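Local coordinates for protein CG5036 (Drosophila melanogaster, PDB 4IGU) that probably binds G protein alpha subunits through this RGS domain, speeding GTP hydrolysis and restraining the release of GDP, at residues 118-121 with 122-126; 47-50 with 51-55; 93-96 with 97-101. All coordinates share one frame; numbering follows the deposited sequence.

Interaction 1: 118-121 with 122-126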
loop_
_atom_site.group_PDB
_atom_site.type_symbol
_atom_site.label_atom_id
_atom_site.label_comp_id
_atom_site.label_asym_id
_atom_site.label_seq_id
_atom_site.Cartn_x
_atom_site.Cartn_y
_atom_site.Cartn_z
ATOM N N GLN A 118 7.016 2.957 7.394
ATOM C CA GLN A 118 8.219 2.718 6.605
ATOM C C GLN A 118 7.853 2.296 5.176
ATOM O O GLN A 118 8.443 2.766 4.192
ATOM C CB GLN A 118 9.047 1.637 7.304
ATOM C CG GLN A 118 10.447 1.431 6.773
ATOM C CD GLN A 118 11.397 0.903 7.847
ATOM O OE1 GLN A 118 11.718 -0.291 7.892
ATOM N NE2 GLN A 118 11.856 1.800 8.714
ATOM N N ILE A 119 6.854 1.433 5.053
ATOM C CA ILE A 119 6.416 0.991 3.730
ATOM C C ILE A 119 5.651 2.091 2.960
ATOM O O ILE A 119 5.817 2.231 1.744
ATOM C CB ILE A 119 5.594 -0.317 3.808
ATOM C CG1 ILE A 119 6.434 -1.438 4.436
ATOM C CG2 ILE A 119 5.097 -0.728 2.419
ATOM C CD1 ILE A 119 7.740 -1.689 3.721
ATOM N N TYR A 120 4.827 2.877 3.649
ATOM C CA TYR A 120 4.186 4.028 2.996
ATOM C C TYR A 120 5.223 5.031 2.474
ATOM O O TYR A 120 5.077 5.572 1.378
ATOM C CB TYR A 120 3.211 4.723 3.953
ATOM C CG TYR A 120 2.424 5.877 3.344
ATOM C CD1 TYR A 120 2.943 7.173 3.323
ATOM C CD2 TYR A 120 1.151 5.677 2.824
ATOM C CE1 TYR A 120 2.217 8.233 2.781
ATOM C CE2 TYR A 120 0.416 6.729 2.282
ATOM C CZ TYR A 120 0.959 8.001 2.255
ATOM O OH TYR A 120 0.224 9.045 1.716
ATOM N N THR A 121 6.266 5.279 3.267
ATOM C CA THR A 121 7.322 6.216 2.894
ATOM C C THR A 121 8.091 5.678 1.688
ATOM O O THR A 121 8.493 6.431 0.792
ATOM C CB THR A 121 8.290 6.457 4.076
ATOM O OG1 THR A 121 7.564 7.010 5.185
ATOM C CG2 THR A 121 9.423 7.409 3.680
ATOM N N LEU A 122 8.273 4.362 1.668
ATOM C CA LEU A 122 8.924 3.676 0.562
ATOM C C LEU A 122 8.154 3.869 -0.748
ATOM O O LEU A 122 8.728 4.279 -1.758
ATOM C CB LEU A 122 9.038 2.189 0.909
ATOM C CG LEU A 122 9.628 1.202 -0.090
ATOM C CD1 LEU A 122 10.907 1.761 -0.625
ATOM C CD2 LEU A 122 9.882 -0.129 0.586
ATOM N N MET A 123 6.860 3.558 -0.739
ATOM C CA MET A 123 6.027 3.753 -1.924
ATOM C C MET A 123 6.008 5.224 -2.336
ATOM O O MET A 123 6.022 5.559 -3.521
ATOM C CB MET A 123 4.595 3.285 -1.658
ATOM C CG MET A 123 4.434 1.760 -1.596
ATOM S SD MET A 123 2.713 1.291 -1.303
ATOM C CE MET A 123 2.387 2.073 0.286
ATOM N N HIS A 124 5.970 6.104 -1.346
ATOM C CA HIS A 124 5.890 7.538 -1.609
ATOM C C HIS A 124 7.128 8.073 -2.321
ATOM O O HIS A 124 7.026 8.909 -3.220
ATOM C CB HIS A 124 5.706 8.292 -0.296
ATOM C CG HIS A 124 5.374 9.744 -0.468
ATOM N ND1 HIS A 124 5.287 10.612 0.595
ATOM C CD2 HIS A 124 5.107 10.474 -1.577
ATOM C CE1 HIS A 124 4.980 11.819 0.153
ATOM N NE2 HIS A 124 4.867 11.762 -1.161
ATOM N N ARG A 125 8.295 7.584 -1.924
ATOM C CA ARG A 125 9.548 8.165 -2.381
ATOM C C ARG A 125 10.170 7.410 -3.546
ATOM O O ARG A 125 10.878 7.993 -4.367
ATOM C CB ARG A 125 10.536 8.219 -1.216
ATOM C CG ARG A 125 10.133 9.177 -0.111
ATOM C CD ARG A 125 10.472 10.603 -0.501
ATOM N NE ARG A 125 9.318 11.502 -0.478
ATOM C CZ ARG A 125 8.839 12.082 0.620
ATOM N NH1 ARG A 125 9.398 11.840 1.802
ATOM N NH2 ARG A 125 7.795 12.899 0.541
ATOM N N ASP A 126 9.925 6.110 -3.611
ATOM C CA ASP A 126 10.595 5.279 -4.606
ATOM C C ASP A 126 9.686 4.994 -5.798
ATOM O O ASP A 126 9.950 5.433 -6.920
ATOM C CB ASP A 126 11.095 3.973 -3.966
ATOM C CG ASP A 126 11.923 3.124 -4.923
ATOM O OD1 ASP A 126 12.940 3.623 -5.440
ATOM O OD2 ASP A 126 11.544 1.962 -5.172
#
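Ile119 and Leu122 meet side by side in a local contact along one helical turn, midway down helix 113-132 of the RGS domain. Their side chains run the same way, Ile119 CD1 lying 4.1 Å from Leu122 CD2. Next to this pair, Met123 reaches back toward the start of the helix. Its last torsion is bent (chi3 -60°), which folds the methyl inward: Met123 CE ends 3.8 Å from Tyr120 CA and close to the Ile119 carbonyl. Behind the side chains the backbone keeps alpha-helical i to i+4 bonds, with a wider pi-type turn at 123-126. Met123 N gives a nearly straight bond to Ile119 O at 3.0 Å, and His124 N reaches Tyr120 O at 2.9 Å; Leu122 N and Arg125 N are bonded in the same way to Gln118 O and Thr121 O. In the all-helical RGS fold this is a helix packed across several others. Ile119, Leu122 and Met123 bear on helix 50-61, while Tyr120 and Met123 also touch helix 26-30. The ring of Tyr120 meets those of Phe26 and Trp55, and Phe26 stacks on His124 as well, so one aromatic side chain from the domain's early part engages two successive turns. Tyr120 CE1 and His124 ND1 come only to 4.5 Å, an oblique and loose approach. One face of the His124 imidazole is overlain toward its rim by Arg125 CZ, 3.8 Å above the plane, because the arginine chain turns back at chi2 and chi3. On the same turn Thr121 CG2 comes within 4.2 Å of Arg125 CG. Thr121 OG1 is hydrogen-bonded to Ile117 O, which satisfies the hydroxyl within the helix. Gln118 turns from the 122-126 turn, and its NE2 is held by Asp93 OD2.

Interaction 2: 47-50 with 51-55; sequences FSEE and NILFW
Asn51 lies against Ser48 at the start of helix 50-61. Its backbone N bonds to Ser48 O at 3.0 Å, approaching from above the carbonyl plane. The side chain follows: Asn51 CB sits 3.3 Å from Ser48 O, and its amide nitrogen ND2 rests 4.0 Å from Ser48 CB, a packing contact. One turn on, Glu49 and Leu53 run alongside each other, with the methylene Glu49 CG against the methyl Leu53 CD1 at 3.8 Å. Beneath them Leu53 N meets Glu49 O at 3.1 Å, in the carbonyl plane and fairly straight (165°), while Phe54 N takes Glu50 O at 3.0 Å. Glu50 bends back on itself: with CG between its backbone N and carbonyl carbon (chi1 65°), that atom comes within 3.3 Å of Asn51 N. Farther out, Arg88 holds Glu50 OE2 in a salt bridge, and Ile119, Leu122 and Val90 surround the buried Asn51. An alanine at Asn51 is likely to leave a gap beside Ser48 and before Ile119 and Leu122, where the carboxamide now fills the space. The turn itself is set up by the preceding helix 33-45, which ends in a Schellman motif with Phe47, at positive phi, as its C-prime residue. In RGS relatives this interhelical loop belongs to the surface that grips the G alpha switch regions, and the same use is probable here. The acidic side chains of Glu49 and Glu50 stand at a helix amino end, where the helix dipole would probably favour negative charge, with Arg88 a firm partner for Glu50 and only a long, weak one for Glu49.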
loop_
_atom_site.group_PDB
_atom_site.type_symbol
_atom_site.label_atom_id
_atom_site.label_comp_id
_atom_site.label_asym_id
_atom_site.label_seq_id
_atom_site.Cartn_x
_atom_site.Cartn_y
_atom_site.Cartn_z
ATOM N N PHE A 47 7.215 -5.817 -9.492
ATOM C CA PHE A 47 7.484 -6.833 -8.469
ATOM C C PHE A 47 7.591 -6.249 -7.058
ATOM O O PHE A 47 8.460 -6.638 -6.277
ATOM C CB PHE A 47 8.755 -7.618 -8.816
ATOM C CG PHE A 47 8.746 -8.191 -10.204
ATOM C CD1 PHE A 47 8.127 -9.405 -10.462
ATOM C CD2 PHE A 47 9.350 -7.512 -11.252
ATOM C CE1 PHE A 47 8.112 -9.936 -11.744
ATOM C CE2 PHE A 47 9.339 -8.033 -12.534
ATOM C CZ PHE A 47 8.717 -9.247 -12.781
ATOM N N SER A 48 6.709 -5.311 -6.728
ATOM C CA SER A 48 6.688 -4.766 -5.376
ATOM C C SER A 48 5.267 -4.560 -4.865
ATOM O O SER A 48 5.047 -3.773 -3.943
ATOM C CB SER A 48 7.474 -3.454 -5.305
ATOM O OG SER A 48 6.928 -2.489 -6.184
ATOM N N GLU A 49 4.305 -5.274 -5.444
ATOM C CA GLU A 49 2.909 -5.084 -5.051
ATOM C C GLU A 49 2.655 -5.491 -3.597
ATOM O O GLU A 49 1.648 -5.099 -3.015
ATOM C CB GLU A 49 1.936 -5.789 -6.014
ATOM C CG GLU A 49 1.769 -7.276 -5.795
ATOM C CD GLU A 49 2.869 -8.082 -6.442
ATOM O OE1 GLU A 49 3.882 -7.481 -6.875
ATOM O OE2 GLU A 49 2.723 -9.320 -6.516
ATOM N N GLU A 50 3.575 -6.253 -3.005
ATOM C CA GLU A 50 3.443 -6.631 -1.598
ATOM C C GLU A 50 3.483 -5.409 -0.686
ATOM O O GLU A 50 2.969 -5.451 0.434
ATOM C CB GLU A 50 4.538 -7.618 -1.178
ATOM C CG GLU A 50 5.938 -7.044 -1.224
ATOM C CD GLU A 50 6.584 -7.251 -2.572
ATOM O OE1 GLU A 50 5.863 -7.675 -3.506
ATOM O OE2 GLU A 50 7.804 -7.010 -2.685
ATOM N N ASN A 51 4.089 -4.327 -1.165
ATOM C CA ASN A 51 4.135 -3.085 -0.397
ATOM C C ASN A 51 2.748 -2.478 -0.152
ATOM O O ASN A 51 2.399 -2.121 0.978
ATOM C CB ASN A 51 5.054 -2.076 -1.090
ATOM C CG ASN A 51 6.519 -2.376 -0.857
ATOM O OD1 ASN A 51 6.861 -3.137 0.047
ATOM N ND2 ASN A 51 7.399 -1.769 -1.661
ATOM N N ILE A 52 1.950 -2.347 -1.204
ATOM C CA ILE A 52 0.617 -1.775 -1.030
ATOM C C ILE A 52 -0.366 -2.778 -0.400
ATOM O O ILE A 52 -1.270 -2.397 0.356
ATOM C CB ILE A 52 0.067 -1.170 -2.358
ATOM C CG1 ILE A 52 -1.075 -0.195 -2.070
ATOM C CG2 ILE A 52 -0.338 -2.287 -3.343
ATOM C CD1 ILE A 52 -1.524 0.609 -3.271
ATOM N N LEU A 53 -0.195 -4.059 -0.698
ATOM C CA LEU A 53 -1.065 -5.063 -0.103
ATOM C C LEU A 53 -0.843 -5.125 1.422
ATOM O O LEU A 53 -1.802 -5.227 2.198
ATOM C CB LEU A 53 -0.852 -6.427 -0.776
ATOM C CG LEU A 53 -1.370 -6.459 -2.226
ATOM C CD1 LEU A 53 -0.776 -7.601 -3.036
ATOM C CD2 LEU A 53 -2.889 -6.559 -2.234
ATOM N N PHE A 54 0.411 -5.032 1.852
ATOM C CA PHE A 54 0.710 -4.965 3.291
ATOM C C PHE A 54 0.084 -3.717 3.881
ATOM O O PHE A 54 -0.566 -3.766 4.933
ATOM C CB PHE A 54 2.230 -4.959 3.522
ATOM C CG PHE A 54 2.645 -4.626 4.947
ATOM C CD1 PHE A 54 2.383 -5.507 5.994
ATOM C CD2 PHE A 54 3.343 -3.456 5.223
ATOM C CE1 PHE A 54 2.790 -5.214 7.297
ATOM C CE2 PHE A 54 3.752 -3.152 6.528
ATOM C CZ PHE A 54 3.469 -4.026 7.563
ATOM N N TRP A 55 0.257 -2.593 3.190
ATOM C CA TRP A 55 -0.267 -1.314 3.671
ATOM C C TRP A 55 -1.794 -1.349 3.791
ATOM O O TRP A 55 -2.366 -0.877 4.775
ATOM C CB TRP A 55 0.189 -0.151 2.769
ATOM C CG TRP A 55 -0.151 1.201 3.366
ATOM C CD1 TRP A 55 0.609 1.932 4.231
ATOM C CD2 TRP A 55 -1.363 1.947 3.172
ATOM N NE1 TRP A 55 -0.046 3.096 4.577
ATOM C CE2 TRP A 55 -1.261 3.123 3.939
ATOM C CE3 TRP A 55 -2.526 1.730 2.416
ATOM C CZ2 TRP A 55 -2.272 4.090 3.970
ATOM C CZ3 TRP A 55 -3.532 2.689 2.449
ATOM C CH2 TRP A 55 -3.395 3.857 3.218
#

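Interaction 3: 93-96 with 97-101; sequences DSRV and REIVN
Asp93 opens helix 94-103 and holds its first turn twice. Its carbonyl O takes Arg97 N at 3.0 Å, nearly along the C=O axis and almost straight (167°). Its carboxylate serves as the cap: CG stands between the backbone N and the carbonyl carbon (chi1 59°), which carries OD1 round to accept from Val96 N at 2.8 Å. The other carboxylate oxygen, OD2, faces helix 113-132, which is consistent with a well-fixed cap. Ser94 contributes its backbone, with Ser94 O receiving Glu98 N at 3.1 Å; the glutamate's own CG leans over that oxygen. Arg95 stretches out and then bends at chi3, so that its guanidinium lies beside Ile99. There Arg95 NH2 and Ile99 CD1 are only 3.3 Å apart, a tight and oblique approach with the two side chains pointing the same way, and NH1 is tied by a salt bridge to Glu114. The bond from Ile99 N to Arg95 O is somewhat long at 3.3 Å. Val96 is buried and turned to the interior. Val96 O accepts a very straight bond (173°) from Val100 N, and Val96 CG1 lies 4.3 Å from Val100 CG2, a light touch between branched side chains one turn apart. Val96 also packs on Ala115 and Gln118, Val100 on Ile82 and Phe112, while extended Arg97 carries NH2 to Ile82 O. The arrangement is a classic aspartate N-cap: a carboxylate takes up an amide of the first turn, here starting a short helix whose inner face packs against the longer helix 113-132 of the RGS domain.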
loop_
_atom_site.group_PDB
_atom_site.type_symbol
_atom_site.label_atom_id
_atom_site.label_comp_id
_atom_site.label_asym_id
_atom_site.label_seq_id
_atom_site.Cartn_x
_atom_site.Cartn_y
_atom_site.Cartn_z
ATOM N N ASP A 93 13.853 -2.657 8.318
ATOM C CA ASP A 93 15.149 -2.691 9.000
ATOM C C ASP A 93 15.041 -3.466 10.324
ATOM O O ASP A 93 13.940 -3.702 10.816
ATOM C CB ASP A 93 15.723 -1.273 9.197
ATOM C CG ASP A 93 14.808 -0.362 10.022
ATOM O OD1 ASP A 93 14.296 -0.801 11.073
ATOM O OD2 ASP A 93 14.597 0.802 9.619
ATOM N N SER A 94 16.171 -3.862 10.905
ATOM C CA SER A 94 16.115 -4.694 12.098
ATOM C C SER A 94 15.480 -3.986 13.300
ATOM O O SER A 94 14.856 -4.630 14.135
ATOM C CB SER A 94 17.496 -5.254 12.449
ATOM O OG SER A 94 18.446 -4.219 12.605
ATOM N N ARG A 95 15.623 -2.669 13.390
ATOM C CA ARG A 95 14.960 -1.934 14.467
ATOM C C ARG A 95 13.437 -2.108 14.415
ATOM O O ARG A 95 12.788 -2.378 15.437
ATOM C CB ARG A 95 15.308 -0.447 14.399
ATOM C CG ARG A 95 14.874 0.349 15.638
ATOM C CD ARG A 95 14.982 1.862 15.407
ATOM N NE ARG A 95 14.087 2.304 14.339
ATOM C CZ ARG A 95 12.798 2.602 14.501
ATOM N NH1 ARG A 95 12.075 2.983 13.458
ATOM N NH2 ARG A 95 12.228 2.528 15.701
ATOM N N VAL A 96 12.865 -1.950 13.228
ATOM C CA VAL A 96 11.413 -2.072 13.074
ATOM C C VAL A 96 10.952 -3.533 13.213
ATOM O O VAL A 96 9.905 -3.814 13.805
ATOM C CB VAL A 96 10.960 -1.467 11.727
ATOM C CG1 VAL A 96 9.499 -1.844 11.401
ATOM C CG2 VAL A 96 11.149 0.046 11.755
ATOM N N ARG A 97 11.716 -4.468 12.663
ATOM C CA ARG A 97 11.342 -5.882 12.787
ATOM C C ARG A 97 11.245 -6.328 14.244
ATOM O O ARG A 97 10.335 -7.076 14.621
ATOM C CB ARG A 97 12.332 -6.784 12.043
ATOM C CG ARG A 97 12.127 -6.812 10.543
ATOM C CD ARG A 97 13.024 -7.855 9.872
ATOM N NE ARG A 97 12.414 -8.320 8.631
ATOM C CZ ARG A 97 11.647 -9.405 8.525
ATOM N NH1 ARG A 97 11.397 -10.180 9.581
ATOM N NH2 ARG A 97 11.134 -9.724 7.345
ATOM N N GLU A 98 12.184 -5.858 15.060
ATOM C CA GLU A 98 12.227 -6.213 16.472
ATOM C C GLU A 98 11.047 -5.628 17.228
ATOM O O GLU A 98 10.505 -6.275 18.128
ATOM C CB GLU A 98 13.542 -5.743 17.102
ATOM C CG GLU A 98 14.748 -6.548 16.669
ATOM C CD GLU A 98 14.575 -8.041 16.953
ATOM O OE1 GLU A 98 13.981 -8.387 18.003
ATOM O OE2 GLU A 98 15.027 -8.864 16.126
ATOM N N ILE A 99 10.654 -4.405 16.866
ATOM C CA ILE A 99 9.489 -3.768 17.473
ATOM C C ILE A 99 8.214 -4.545 17.160
ATOM O O ILE A 99 7.423 -4.826 18.062
ATOM C CB ILE A 99 9.321 -2.296 17.021
ATOM C CG1 ILE A 99 10.459 -1.436 17.572
ATOM C CG2 ILE A 99 7.983 -1.745 17.502
ATOM C CD1 ILE A 99 10.490 0.001 17.042
ATOM N N VAL A 100 8.018 -4.882 15.884
ATOM C CA VAL A 100 6.857 -5.663 15.455
ATOM C C VAL A 100 6.814 -7.042 16.141
ATOM O O VAL A 100 5.759 -7.461 16.635
ATOM C CB VAL A 100 6.817 -5.807 13.916
ATOM C CG1 VAL A 100 5.715 -6.768 13.481
ATOM C CG2 VAL A 100 6.613 -4.441 13.278
ATOM N N ASN A 101 7.953 -7.730 16.198
ATOM C CA ASN A 101 8.031 -9.022 16.893
ATOM C C ASN A 101 7.554 -8.916 18.324
ATOM O O ASN A 101 6.765 -9.738 18.800
ATOM C CB ASN A 101 9.464 -9.577 16.894
ATOM C CG ASN A 101 9.908 -10.044 15.532
ATOM O OD1 ASN A 101 9.121 -10.072 14.588
ATOM N ND2 ASN A 101 11.182 -10.426 15.417
#

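Overall arrangement
Along the chain interaction 2 comes first, at the start of helix 50-61, then interaction 3 at the start of helix 94-103, and last interaction 1, within helix 113-132. Interactions 1 and 2 lie closest, their centres about 11 Å apart, and pack directly where Ile119 CG2 lies against Asn51 O and Met123 SD comes near Ile52 N. Interaction 3 is peripheral, its centre about 17 Å from that of interaction 1 and about 18 Å from that of interaction 2, which it does not touch. Side chains of 93-96 meet helix 113-132 and so join it to interaction 1. Helix 113-132 thus bridges the other two within one RGS domain, consistent with a compact helical scaffold presenting its loops to G alpha.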